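Local coordinates for protein sensor histidine kinase PdtaS (Mycobacterium tuberculosis, PDB 2YKF) that probably autophosphorylates on a histidine when cyclic di-GMP binds its sensor region, starting a two-component response to poor nutrient conditions, at residues A[113-118]-A[125-130]; A[41-46]-A[53-58]; A[32-37]-A[154-159]. All coordinates share one frame; numbering follows the deposited sequence.

Contact 1 of 3, residues A[113-118]-A[125-130]; sequences VEVSPV and VAVLTR
A classic beta bulge interrupts the antiparallel hairpin of strands 114-120 and 123-131 in the GAF domain, where Val125 and Ala126 both stand opposite Val118. Two bonds define it: Val118 N gives its hydrogen to Ala126 O, 32° out of the carbonyl plane, and Val118 O accepts from Val125 N at 3.0 Å, with a bent N-H...O angle of 142°. Regular pairing follows at Ser116 and Leu128, whose reciprocal bonds, Ser116 N to Leu128 O at 3.0 Å and Leu128 N to Ser116 O at 2.8 Å, are both nearly straight.

On the face carrying Val115, Val127 and Thr129, each of the two valines places CG1 trans to its own backbone N (chi1 176° in both), and these methyls meet at 3.4 Å, Val115 CG1 to Val127 CG1, closer than two methyls normally pack. Helix 83-90 covers this face. On the other, Val118 CG2 leans against Leu128 CG at 3.7 Å.

Toward the end of the pairing, the fully extended Arg130 chain runs alongside that of Glu114. Glu114 OE1 lies 3.9 Å from Arg130 NH1, well out of the guanidinium plane, in a long salt bridge. With no N-H aimed at the oxygen, the attraction is probably a diffuse one of charge, while the straight backbone bonds set the register.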
ATOM      1  N   VAL A 113     -15.239  19.257   1.414  1.00 60.64           N
ATOM      2  CA  VAL A 113     -14.911  18.804   2.797  1.00 57.77           C
ATOM      3  C   VAL A 113     -16.047  18.288   3.717  1.00 56.13           C
ATOM      4  O   VAL A 113     -16.919  19.064   4.148  1.00 56.51           O
ATOM      5  CB  VAL A 113     -14.064  19.891   3.573  1.00 57.24           C
ATOM      6  CG1 VAL A 113     -13.738  19.437   4.983  1.00 57.90           C
ATOM      7  CG2 VAL A 113     -12.778  20.186   2.851  1.00 58.83           C
ATOM      8  N   GLU A 114     -16.003  17.001   4.069  1.00 52.24           N
ATOM      9  CA  GLU A 114     -16.902  16.478   5.103  1.00 49.44           C
ATOM     10  C   GLU A 114     -16.214  16.380   6.460  1.00 47.50           C
ATOM     11  O   GLU A 114     -15.011  16.103   6.572  1.00 45.58           O
ATOM     12  CB  GLU A 114     -17.483  15.141   4.693  1.00 50.98           C
ATOM     13  CG  GLU A 114     -18.113  15.173   3.304  1.00 55.68           C
ATOM     14  CD  GLU A 114     -17.723  13.963   2.479  1.00 63.31           C
ATOM     15  OE1 GLU A 114     -17.896  12.826   2.993  1.00 66.11           O
ATOM     16  OE2 GLU A 114     -17.198  14.145   1.338  1.00 65.08           O
ATOM     17  N   VAL A 115     -16.991  16.613   7.489  1.00 43.48           N
ATOM     18  CA  VAL A 115     -16.490  16.755   8.792  1.00 42.31           C
ATOM     19  C   VAL A 115     -17.160  15.664   9.590  1.00 41.42           C
ATOM     20  O   VAL A 115     -18.373  15.424   9.453  1.00 41.61           O
ATOM     21  CB  VAL A 115     -16.826  18.175   9.328  1.00 42.56           C
ATOM     22  CG1 VAL A 115     -16.414  18.361  10.758  1.00 42.60           C
ATOM     23  CG2 VAL A 115     -16.197  19.240   8.430  1.00 44.05           C
ATOM     24  N   SER A 116     -16.369  14.954  10.371  1.00 39.50           N
ATOM     25  CA  SER A 116     -16.914  13.928  11.274  1.00 38.93           C
ATOM     26  C   SER A 116     -16.161  13.796  12.585  1.00 36.90           C
ATOM     27  O   SER A 116     -14.930  13.960  12.653  1.00 38.66           O
ATOM     28  CB  SER A 116     -17.045  12.592  10.570  1.00 39.15           C
ATOM     29  OG  SER A 116     -15.815  12.203  10.051  1.00 41.85           O
ATOM     30  N   PRO A 117     -16.888  13.443  13.640  1.00 35.08           N
ATOM     31  CA  PRO A 117     -16.267  13.355  14.921  1.00 33.04           C
ATOM     32  C   PRO A 117     -15.603  12.002  15.220  1.00 31.52           C
ATOM     33  O   PRO A 117     -16.015  10.964  14.713  1.00 31.39           O
ATOM     34  CB  PRO A 117     -17.461  13.490  15.864  1.00 33.75           C
ATOM     35  CG  PRO A 117     -18.549  12.763  15.094  1.00 34.29           C
ATOM     36  CD  PRO A 117     -18.357  13.233  13.710  1.00 34.15           C
ATOM     37  N   VAL A 118     -14.627  12.047  16.097  1.00 28.93           N
ATOM     38  CA  VAL A 118     -14.041  10.871  16.654  1.00 30.97           C
ATOM     39  C   VAL A 118     -14.454  10.917  18.123  1.00 32.78           C
ATOM     40  O   VAL A 118     -14.079  11.865  18.815  1.00 33.40           O
ATOM     41  CB  VAL A 118     -12.515  10.945  16.568  1.00 30.44           C
ATOM     42  CG1 VAL A 118     -11.858   9.722  17.236  1.00 33.05           C
ATOM     43  CG2 VAL A 118     -12.049  11.046  15.083  1.00 30.21           C
ATOM     44  N   VAL A 125     -13.451  13.760  21.006  1.00 34.38           N
ATOM     45  CA  VAL A 125     -12.046  14.103  21.319  1.00 32.87           C
ATOM     46  C   VAL A 125     -11.235  14.652  20.157  1.00 32.06           C
ATOM     47  O   VAL A 125     -10.148  15.247  20.369  1.00 32.69           O
ATOM     48  CB  VAL A 125     -11.297  12.954  22.025  1.00 32.76           C
ATOM     49  CG1 VAL A 125     -11.976  12.610  23.333  1.00 32.53           C
ATOM     50  CG2 VAL A 125     -11.240  11.665  21.096  1.00 33.86           C
ATOM     51  N   ALA A 126     -11.735  14.466  18.947  1.00 29.89           N
ATOM     52  CA  ALA A 126     -11.116  15.032  17.765  1.00 30.04           C
ATOM     53  C   ALA A 126     -12.139  15.081  16.695  1.00 28.46           C
ATOM     54  O   ALA A 126     -13.178  14.433  16.797  1.00 28.95           O
ATOM     55  CB  ALA A 126      -9.838  14.154  17.270  1.00 28.85           C
ATOM     56  N   VAL A 127     -11.844  15.840  15.650  1.00 29.27           N
ATOM     57  CA  VAL A 127     -12.664  15.875  14.441  1.00 29.12           C
ATOM     58  C   VAL A 127     -11.802  15.657  13.174  1.00 30.20           C
ATOM     59  O   VAL A 127     -10.726  16.216  13.063  1.00 33.30           O
ATOM     60  CB  VAL A 127     -13.377  17.237  14.320  1.00 30.76           C
ATOM     61  CG1 VAL A 127     -14.140  17.295  13.046  1.00 27.81           C
ATOM     62  CG2 VAL A 127     -14.343  17.384  15.510  1.00 32.34           C
ATOM     63  N   LEU A 128     -12.291  14.860  12.245  1.00 29.92           N
ATOM     64  CA  LEU A 128     -11.593  14.578  10.990  1.00 30.89           C
ATOM     65  C   LEU A 128     -12.186  15.441   9.986  1.00 32.21           C
ATOM     66  O   LEU A 128     -13.417  15.535   9.935  1.00 32.91           O
ATOM     67  CB  LEU A 128     -11.910  13.134  10.556  1.00 29.48           C
ATOM     68  CG  LEU A 128     -11.475  12.024  11.547  1.00 27.82           C
ATOM     69  CD1 LEU A 128     -11.767  10.684  10.925  1.00 32.64           C
ATOM     70  CD2 LEU A 128      -9.977  12.113  11.815  1.00 29.57           C
ATOM     71  N   THR A 129     -11.369  16.072   9.154  1.00 31.26           N
ATOM     72  CA  THR A 129     -11.927  16.618   7.893  1.00 32.54           C
ATOM     73  C   THR A 129     -11.459  15.768   6.727  1.00 34.34           C
ATOM     74  O   THR A 129     -10.274  15.346   6.698  1.00 32.47           O
ATOM     75  CB  THR A 129     -11.535  18.098   7.703  1.00 32.46           C
ATOM     76  OG1 THR A 129     -10.094  18.245   7.822  1.00 35.02           O
ATOM     77  CG2 THR A 129     -12.301  18.997   8.804  1.00 32.77           C
ATOM     78  N   ARG A 130     -12.391  15.452   5.825  1.00 33.00           N
ATOM     79  CA  ARG A 130     -12.112  14.684   4.629  1.00 34.72           C
ATOM     80  C   ARG A 130     -12.007  15.633   3.391  1.00 35.16           C
ATOM     81  O   ARG A 130     -12.859  16.520   3.208  1.00 35.69           O
ATOM     82  CB  ARG A 130     -13.237  13.663   4.431  1.00 34.46           C
ATOM     83  CG  ARG A 130     -13.148  12.730   3.227  1.00 39.00           C
ATOM     84  CD  ARG A 130     -14.383  11.745   3.211  1.00 43.23           C
ATOM     85  NE  ARG A 130     -14.499  10.877   1.996  1.00 46.74           N
ATOM     86  CZ  ARG A 130     -15.316   9.806   1.886  1.00 48.04           C
ATOM     87  NH1 ARG A 130     -16.093   9.425   2.904  1.00 46.51           N
ATOM     88  NH2 ARG A 130     -15.344   9.083   0.764  1.00 47.70           N
TER

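Contact 2 of 3, residues A[41-46]-A[53-58]; sequences DYLMWV and LVCVAQ
Val46 and Val54 form a reciprocal backbone pair, with Val46 N 2.8 Å from Val54 O. Met44 N reaches Ala57 O from above the carbonyl plane, 35° out of it, while Met44 O receives Val56 N at 2.9 Å.

Cys55 CB sits over one face of the indole in a CH-pi contact, 3.6 Å from the centroid of the Trp45 six-membered ring, and Cys55 SG lies farther above the same ring. Trp45 chi1 of -63° sets CG trans to the carbonyl carbon, and the six-membered ring comes across onto strand 53-59. Its NE1 bonds to Thr129 OG1.

This hairpin lies within the antiparallel sheet of the GAF domain, strand 41-47 being flanked by 53-59 and 123-131.

Apolar contacts occupy both faces. Beside the indole, Leu43 CG touches Cys55 SG at 3.8 Å; on the reverse, Val46 CG2 presses on Val56 CG1 at 3.5 Å, a tight crossing at about a right angle, and helix 6-13 covers Val46 and Val56.

A water donates to Asp41 OD1 at 2.7 Å and accepts from Gln58 NE2 at 3.0 Å. Asp41 OD1 also bonds Thr66 OG1, Gln58 NE2 also bonds Thr70 O, and Gln58 OE1 accepts from Ala72 N.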
ATOM      1  N   ASP A  41      -8.066  12.489   1.336  1.00 27.51           N
ATOM      2  CA  ASP A  41      -7.229  12.952   2.400  1.00 27.64           C
ATOM      3  C   ASP A  41      -7.980  13.147   3.733  1.00 29.73           C
ATOM      4  O   ASP A  41      -9.166  13.539   3.739  1.00 28.62           O
ATOM      5  CB  ASP A  41      -6.659  14.330   2.010  1.00 28.32           C
ATOM      6  CG  ASP A  41      -5.811  14.269   0.806  1.00 30.62           C
ATOM      7  OD1 ASP A  41      -4.615  13.962   1.021  1.00 29.68           O
ATOM      8  OD2 ASP A  41      -6.296  14.558  -0.337  1.00 31.25           O
ATOM      9  N   TYR A  42      -7.321  12.895   4.878  1.00 28.58           N
ATOM     10  CA  TYR A  42      -7.979  13.278   6.163  1.00 28.57           C
ATOM     11  C   TYR A  42      -7.043  14.123   6.956  1.00 30.20           C
ATOM     12  O   TYR A  42      -5.774  13.886   6.951  1.00 27.73           O
ATOM     13  CB  TYR A  42      -8.323  12.026   7.025  1.00 29.13           C
ATOM     14  CG  TYR A  42      -9.540  11.286   6.505  1.00 29.24           C
ATOM     15  CD1 TYR A  42      -9.431  10.345   5.472  1.00 30.57           C
ATOM     16  CD2 TYR A  42     -10.833  11.562   7.043  1.00 33.71           C
ATOM     17  CE1 TYR A  42     -10.570   9.720   4.946  1.00 29.90           C
ATOM     18  CE2 TYR A  42     -11.954  10.947   6.567  1.00 31.56           C
ATOM     19  CZ  TYR A  42     -11.821   9.989   5.544  1.00 31.98           C
ATOM     20  OH  TYR A  42     -12.940   9.347   5.120  1.00 30.52           O
ATOM     21  N   LEU A  43      -7.614  15.049   7.720  1.00 28.11           N
ATOM     22  CA  LEU A  43      -6.845  15.779   8.676  1.00 28.81           C
ATOM     23  C   LEU A  43      -7.489  15.527  10.023  1.00 29.06           C
ATOM     24  O   LEU A  43      -8.666  15.414  10.069  1.00 29.33           O
ATOM     25  CB  LEU A  43      -6.897  17.259   8.349  1.00 29.44           C
ATOM     26  CG  LEU A  43      -5.804  17.880   7.481  1.00 33.58           C
ATOM     27  CD1 LEU A  43      -5.460  17.168   6.263  1.00 36.67           C
ATOM     28  CD2 LEU A  43      -6.202  19.332   7.147  1.00 31.58           C
ATOM     29  N   MET A  44      -6.713  15.483  11.096  1.00 26.34           N
ATOM     30  CA  MET A  44      -7.262  15.317  12.428  1.00 29.44           C
ATOM     31  C   MET A  44      -7.107  16.626  13.205  1.00 30.32           C
ATOM     32  O   MET A  44      -6.026  17.148  13.318  1.00 32.04           O
ATOM     33  CB  MET A  44      -6.521  14.235  13.189  1.00 27.38           C
ATOM     34  CG  MET A  44      -7.088  14.038  14.606  1.00 31.54           C
ATOM     35  SD  MET A  44      -6.146  12.779  15.545  1.00 32.15           S
ATOM     36  CE  MET A  44      -7.047  11.391  14.920  1.00 32.05           C
ATOM     37  N   TRP A  45      -8.208  17.110  13.768  1.00 31.64           N
ATOM     38  CA  TRP A  45      -8.216  18.411  14.497  1.00 32.33           C
ATOM     39  C   TRP A  45      -8.565  18.183  15.942  1.00 32.45           C
ATOM     40  O   TRP A  45      -9.455  17.364  16.235  1.00 32.11           O
ATOM     41  CB  TRP A  45      -9.290  19.314  13.909  1.00 31.64           C
ATOM     42  CG  TRP A  45      -9.027  19.648  12.487  1.00 32.21           C
ATOM     43  CD1 TRP A  45      -9.498  19.034  11.395  1.00 31.30           C
ATOM     44  CD2 TRP A  45      -8.227  20.712  12.045  1.00 31.47           C
ATOM     45  NE1 TRP A  45      -9.014  19.634  10.246  1.00 32.36           N
ATOM     46  CE2 TRP A  45      -8.239  20.694  10.632  1.00 36.97           C
ATOM     47  CE3 TRP A  45      -7.540  21.727  12.704  1.00 33.17           C
ATOM     48  CZ2 TRP A  45      -7.557  21.659   9.856  1.00 35.33           C
ATOM     49  CZ3 TRP A  45      -6.837  22.674  11.931  1.00 34.22           C
ATOM     50  CH2 TRP A  45      -6.841  22.614  10.536  1.00 33.56           C
ATOM     51  N   VAL A  46      -7.825  18.840  16.845  1.00 31.27           N
ATOM     52  CA  VAL A  46      -8.177  18.884  18.275  1.00 32.75           C
ATOM     53  C   VAL A  46      -8.492  20.359  18.683  1.00 36.51           C
ATOM     54  O   VAL A  46      -8.203  21.288  17.896  1.00 35.10           O
ATOM     55  CB  VAL A  46      -7.124  18.245  19.221  1.00 31.81           C
ATOM     56  CG1 VAL A  46      -6.972  16.673  18.926  1.00 28.42           C
ATOM     57  CG2 VAL A  46      -5.725  18.967  19.165  1.00 32.00           C
ATOM     58  N   LEU A  53      -8.311  25.752  17.393  1.00 42.74           N
ATOM     59  CA  LEU A  53      -8.178  24.447  16.736  1.00 41.53           C
ATOM     60  C   LEU A  53      -6.746  24.195  16.233  1.00 39.56           C
ATOM     61  O   LEU A  53      -6.143  25.082  15.643  1.00 39.69           O
ATOM     62  CB  LEU A  53      -9.158  24.346  15.574  1.00 40.29           C
ATOM     63  CG  LEU A  53     -10.596  24.695  15.887  1.00 40.66           C
ATOM     64  CD1 LEU A  53     -11.469  24.426  14.674  1.00 35.63           C
ATOM     65  CD2 LEU A  53     -11.117  23.970  17.102  1.00 41.48           C
ATOM     66  N   VAL A  54      -6.267  22.956  16.408  1.00 37.17           N
ATOM     67  CA  VAL A  54      -4.954  22.539  15.985  1.00 34.52           C
ATOM     68  C   VAL A  54      -5.060  21.263  15.146  1.00 33.64           C
ATOM     69  O   VAL A  54      -5.716  20.262  15.567  1.00 30.95           O
ATOM     70  CB  VAL A  54      -4.106  22.224  17.226  1.00 35.64           C
ATOM     71  CG1 VAL A  54      -2.666  21.868  16.846  1.00 33.62           C
ATOM     72  CG2 VAL A  54      -4.168  23.404  18.204  1.00 37.89           C
ATOM     73  N   CYS A  55      -4.459  21.284  13.955  1.00 32.53           N
ATOM     74  CA  CYS A  55      -4.350  20.018  13.160  1.00 30.66           C
ATOM     75  C   CYS A  55      -3.137  19.228  13.688  1.00 29.69           C
ATOM     76  O   CYS A  55      -1.977  19.732  13.697  1.00 28.94           O
ATOM     77  CB  CYS A  55      -4.186  20.293  11.665  1.00 31.52           C
ATOM     78  SG  CYS A  55      -3.889  18.755  10.673  1.00 32.36           S
ATOM     79  N   VAL A  56      -3.381  17.988  14.143  1.00 28.92           N
ATOM     80  CA  VAL A  56      -2.351  17.231  14.829  1.00 26.16           C
ATOM     81  C   VAL A  56      -1.918  15.992  13.993  1.00 27.26           C
ATOM     82  O   VAL A  56      -0.961  15.348  14.377  1.00 25.11           O
ATOM     83  CB  VAL A  56      -2.791  16.732  16.249  1.00 27.37           C
ATOM     84  CG1 VAL A  56      -3.017  17.938  17.247  1.00 29.15           C
ATOM     85  CG2 VAL A  56      -4.078  15.942  16.123  1.00 27.80           C
ATOM     86  N   ALA A  57      -2.585  15.711  12.872  1.00 26.61           N
ATOM     87  CA  ALA A  57      -2.199  14.552  12.031  1.00 26.49           C
ATOM     88  C   ALA A  57      -2.860  14.685  10.723  1.00 26.81           C
ATOM     89  O   ALA A  57      -3.887  15.391  10.589  1.00 27.35           O
ATOM     90  CB  ALA A  57      -2.550  13.163  12.679  1.00 25.35           C
ATOM     91  N   GLN A  58      -2.277  14.009   9.714  1.00 24.87           N
ATOM     92  CA  GLN A  58      -2.781  14.109   8.393  1.00 24.87           C
ATOM     93  C   GLN A  58      -2.463  12.797   7.657  1.00 26.05           C
ATOM     94  O   GLN A  58      -1.356  12.207   7.857  1.00 22.93           O
ATOM     95  CB  GLN A  58      -2.005  15.244   7.699  1.00 26.35           C
ATOM     96  CG  GLN A  58      -2.279  15.345   6.143  1.00 28.82           C
ATOM     97  CD  GLN A  58      -1.578  16.590   5.573  1.00 32.74           C
ATOM     98  OE1 GLN A  58      -0.795  17.233   6.269  1.00 32.84           O
ATOM     99  NE2 GLN A  58      -1.874  16.933   4.332  1.00 33.23           N
TER
HETATM  100  O   HOH W   1      -3.869  14.912   3.452  1.00 35.45           O

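Contact 3 of 3, residues A[32-37]-A[154-159]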
ATOM      1  N   GLN A  32      -4.741   4.957   7.678  1.00 23.64           N
ATOM      2  CA  GLN A  32      -4.402   4.717   6.262  1.00 23.52           C
ATOM      3  C   GLN A  32      -5.539   3.954   5.528  1.00 22.98           C
ATOM      4  O   GLN A  32      -5.852   4.213   4.364  1.00 22.09           O
ATOM      5  CB  GLN A  32      -3.041   3.975   6.083  1.00 25.79           C
ATOM      6  CG  GLN A  32      -2.598   3.973   4.528  1.00 24.70           C
ATOM      7  CD  GLN A  32      -2.315   5.387   4.032  1.00 26.89           C
ATOM      8  OE1 GLN A  32      -1.543   6.147   4.650  1.00 29.69           O
ATOM      9  NE2 GLN A  32      -3.000   5.785   2.965  1.00 26.40           N
ATOM     10  N   LEU A  33      -6.090   2.929   6.180  1.00 22.55           N
ATOM     11  CA  LEU A  33      -7.152   2.133   5.610  1.00 23.72           C
ATOM     12  C   LEU A  33      -8.379   3.030   5.285  1.00 23.50           C
ATOM     13  O   LEU A  33      -8.956   2.968   4.225  1.00 22.57           O
ATOM     14  CB  LEU A  33      -7.572   1.052   6.617  1.00 22.93           C
ATOM     15  CG  LEU A  33      -8.809   0.262   6.249  1.00 23.83           C
ATOM     16  CD1 LEU A  33      -8.648  -0.428   4.883  1.00 23.47           C
ATOM     17  CD2 LEU A  33      -9.119  -0.802   7.415  1.00 26.93           C
ATOM     18  N   LEU A  34      -8.734   3.927   6.197  1.00 25.72           N
ATOM     19  CA  LEU A  34      -9.818   4.864   5.897  1.00 25.20           C
ATOM     20  C   LEU A  34      -9.530   5.795   4.685  1.00 24.45           C
ATOM     21  O   LEU A  34     -10.380   5.926   3.800  1.00 24.15           O
ATOM     22  CB  LEU A  34     -10.101   5.669   7.180  1.00 25.95           C
ATOM     23  CG  LEU A  34     -11.170   6.745   7.047  1.00 30.75           C
ATOM     24  CD1 LEU A  34     -12.573   6.129   6.719  1.00 29.79           C
ATOM     25  CD2 LEU A  34     -11.187   7.533   8.364  1.00 33.83           C
ATOM     26  N   ALA A  35      -8.327   6.403   4.628  1.00 24.44           N
ATOM     27  CA  ALA A  35      -7.930   7.297   3.520  1.00 23.22           C
ATOM     28  C   ALA A  35      -7.947   6.490   2.204  1.00 24.56           C
ATOM     29  O   ALA A  35      -8.517   6.955   1.194  1.00 23.90           O
ATOM     30  CB  ALA A  35      -6.546   7.873   3.761  1.00 21.76           C
ATOM     31  N   ASP A  36      -7.471   5.235   2.250  1.00 21.94           N
ATOM     32  CA  ASP A  36      -7.472   4.417   1.027  1.00 23.39           C
ATOM     33  C   ASP A  36      -8.892   4.052   0.551  1.00 24.15           C
ATOM     34  O   ASP A  36      -9.190   4.086  -0.668  1.00 23.85           O
ATOM     35  CB  ASP A  36      -6.719   3.122   1.222  1.00 21.50           C
ATOM     36  CG  ASP A  36      -5.152   3.354   1.358  1.00 27.83           C
ATOM     37  OD1 ASP A  36      -4.714   4.511   1.145  1.00 26.88           O
ATOM     38  OD2 ASP A  36      -4.418   2.391   1.674  1.00 27.03           O
ATOM     39  N   LEU A  37      -9.715   3.586   1.483  1.00 24.77           N
ATOM     40  CA  LEU A  37     -11.104   3.215   1.116  1.00 24.67           C
ATOM     41  C   LEU A  37     -11.924   4.431   0.698  1.00 25.76           C
ATOM     42  O   LEU A  37     -12.908   4.282  -0.029  1.00 29.87           O
ATOM     43  CB  LEU A  37     -11.765   2.534   2.286  1.00 25.16           C
ATOM     44  CG  LEU A  37     -11.286   1.168   2.777  1.00 20.44           C
ATOM     45  CD1 LEU A  37     -11.938   0.899   4.122  1.00 26.41           C
ATOM     46  CD2 LEU A  37     -11.595   0.088   1.811  1.00 25.72           C
ATOM     47  N   ASP A 154     -18.982   3.015   6.757  1.00 30.43           N
ATOM     48  CA  ASP A 154     -19.131   2.167   7.944  1.00 29.80           C
ATOM     49  C   ASP A 154     -18.080   2.456   9.006  1.00 30.01           C
ATOM     50  O   ASP A 154     -18.392   2.490  10.196  1.00 28.04           O
ATOM     51  CB  ASP A 154     -19.041   0.683   7.566  1.00 30.57           C
ATOM     52  CG  ASP A 154     -20.258   0.195   6.835  1.00 36.94           C
ATOM     53  OD1 ASP A 154     -21.318   0.841   7.003  1.00 39.59           O
ATOM     54  OD2 ASP A 154     -20.157  -0.809   6.078  1.00 40.76           O
ATOM     55  N   LEU A 155     -16.810   2.659   8.605  1.00 28.65           N
ATOM     56  CA  LEU A 155     -15.778   2.926   9.624  1.00 27.38           C
ATOM     57  C   LEU A 155     -15.942   4.315  10.190  1.00 28.10           C
ATOM     58  O   LEU A 155     -15.639   4.522  11.332  1.00 27.57           O
ATOM     59  CB  LEU A 155     -14.342   2.846   9.024  1.00 25.87           C
ATOM     60  CG  LEU A 155     -14.031   1.512   8.359  1.00 30.50           C
ATOM     61  CD1 LEU A 155     -12.642   1.698   7.666  1.00 32.91           C
ATOM     62  CD2 LEU A 155     -14.036   0.418   9.442  1.00 31.05           C
ATOM     63  N   LEU A 156     -16.298   5.293   9.350  1.00 29.22           N
ATOM     64  CA  LEU A 156     -16.505   6.674   9.846  1.00 29.96           C
ATOM     65  C   LEU A 156     -17.615   6.682  10.929  1.00 30.77           C
ATOM     66  O   LEU A 156     -17.517   7.370  11.946  1.00 31.39           O
ATOM     67  CB  LEU A 156     -16.891   7.537   8.663  1.00 30.30           C
ATOM     68  CG  LEU A 156     -15.674   8.042   7.865  1.00 32.49           C
ATOM     69  CD1 LEU A 156     -16.154   8.740   6.629  1.00 35.72           C
ATOM     70  CD2 LEU A 156     -14.755   8.964   8.694  1.00 30.88           C
ATOM     71  N   ARG A 157     -18.627   5.863  10.727  1.00 31.47           N
ATOM     72  CA  ARG A 157     -19.687   5.698  11.758  1.00 35.06           C
ATOM     73  C   ARG A 157     -19.150   5.063  13.057  1.00 33.09           C
ATOM     74  O   ARG A 157     -19.423   5.547  14.141  1.00 31.73           O
ATOM     75  CB  ARG A 157     -20.931   4.967  11.174  1.00 32.95           C
ATOM     76  CG  ARG A 157     -21.774   4.213  12.181  1.00 42.90           C
ATOM     77  CD  ARG A 157     -23.027   4.961  12.679  1.00 54.25           C
ATOM     78  NE  ARG A 157     -24.202   4.705  11.834  1.00 62.34           N
ATOM     79  CZ  ARG A 157     -25.473   4.624  12.261  1.00 66.69           C
ATOM     80  NH1 ARG A 157     -25.780   4.738  13.564  1.00 68.82           N
ATOM     81  NH2 ARG A 157     -26.447   4.400  11.374  1.00 66.82           N
ATOM     82  N   MET A 158     -18.316   4.023  12.942  1.00 32.27           N
ATOM     83  CA  MET A 158     -17.649   3.468  14.096  1.00 30.70           C
ATOM     84  C   MET A 158     -16.737   4.459  14.798  1.00 31.53           C
ATOM     85  O   MET A 158     -16.658   4.460  16.065  1.00 31.31           O
ATOM     86  CB  MET A 158     -16.859   2.220  13.616  1.00 30.93           C
ATOM     87  CG  MET A 158     -17.829   1.100  13.335  1.00 31.84           C
ATOM     88  SD  MET A 158     -17.085  -0.417  12.745  1.00 34.97           S
ATOM     89  CE  MET A 158     -16.463  -1.018  14.284  1.00 33.46           C
ATOM     90  N   LEU A 159     -15.985   5.275  14.013  1.00 29.66           N
ATOM     91  CA  LEU A 159     -15.180   6.335  14.636  1.00 31.05           C
ATOM     92  C   LEU A 159     -16.089   7.293  15.454  1.00 30.92           C
ATOM     93  O   LEU A 159     -15.734   7.676  16.582  1.00 32.83           O
ATOM     94  CB  LEU A 159     -14.445   7.152  13.563  1.00 30.50           C
ATOM     95  CG  LEU A 159     -13.196   6.392  13.073  1.00 32.32           C
ATOM     96  CD1 LEU A 159     -12.781   6.927  11.687  1.00 32.74           C
ATOM     97  CD2 LEU A 159     -12.138   6.688  14.088  1.00 29.58           C
TER
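Leu34 sets its two methyls against Leu156 and Leu159, joining helix 18-38 to helix 143-161. Its CG lies trans to the backbone N (chi1 178°), which sends both branches across the gap. Leu34 CD1 meets Leu156 CG at 3.8 Å, the two side chains crossing at about a right angle, whereas Leu34 CD2 meets Leu159 CD1 tip to tip at 3.7 Å. A second close point comes from Leu37, whose CD1 touches Leu155 CD1 at 3.7 Å, again roughly perpendicular.

Elsewhere the fit is looser. Leu33 CD2 stays 4.3 Å from Leu155 CD1, and Leu34 CD1 stays 4.4 Å from Leu155 CB. The segment axes come no closer than 10.9 Å, at 141° between their N-to-C directions, so the helices meet through leucine side chains and not through their backbones. Leu128 of strand 123-131 closes against Leu34, Leu156 and Leu159, while Leu33 and Leu155 also reach strand 258-269 of the PAS-like region.

The polar groups lie away from this seam. Gln32 NE2 bonds Asp36 OD1 at 2.8 Å, and exposed Arg157 forms a salt bridge with Glu161 along its own helix.

With methyl and methine carbons making every close contact across it, this pairing rests on dispersion and burial of apolar surface, and no directional bond between the two segments fixes how the helices are set against each other.

Contacts 1 and 2 are neighbouring hairpins of one sheet, their centres about 8 Å apart. Strands 123-131 and 41-47 join them, with probable hydrogen bonds from Trp45 N to Val127 O at 2.8 Å and from Leu43 N to Thr129 O at 2.9 Å. Contact 3 lies on one side of that sheet, its centre about 11 Å from that of contact 1 and about 15 Å from that of contact 2. Tyr42 OH, hydrogen-bonded to Ser38 OG, spans the layers, packing 3.6 Å from Leu156 CD1. In sequence, contact 3 encloses both hairpins. The histidine predicted to be phosphorylated is not modelled, so none of the contacts can be placed relative to it.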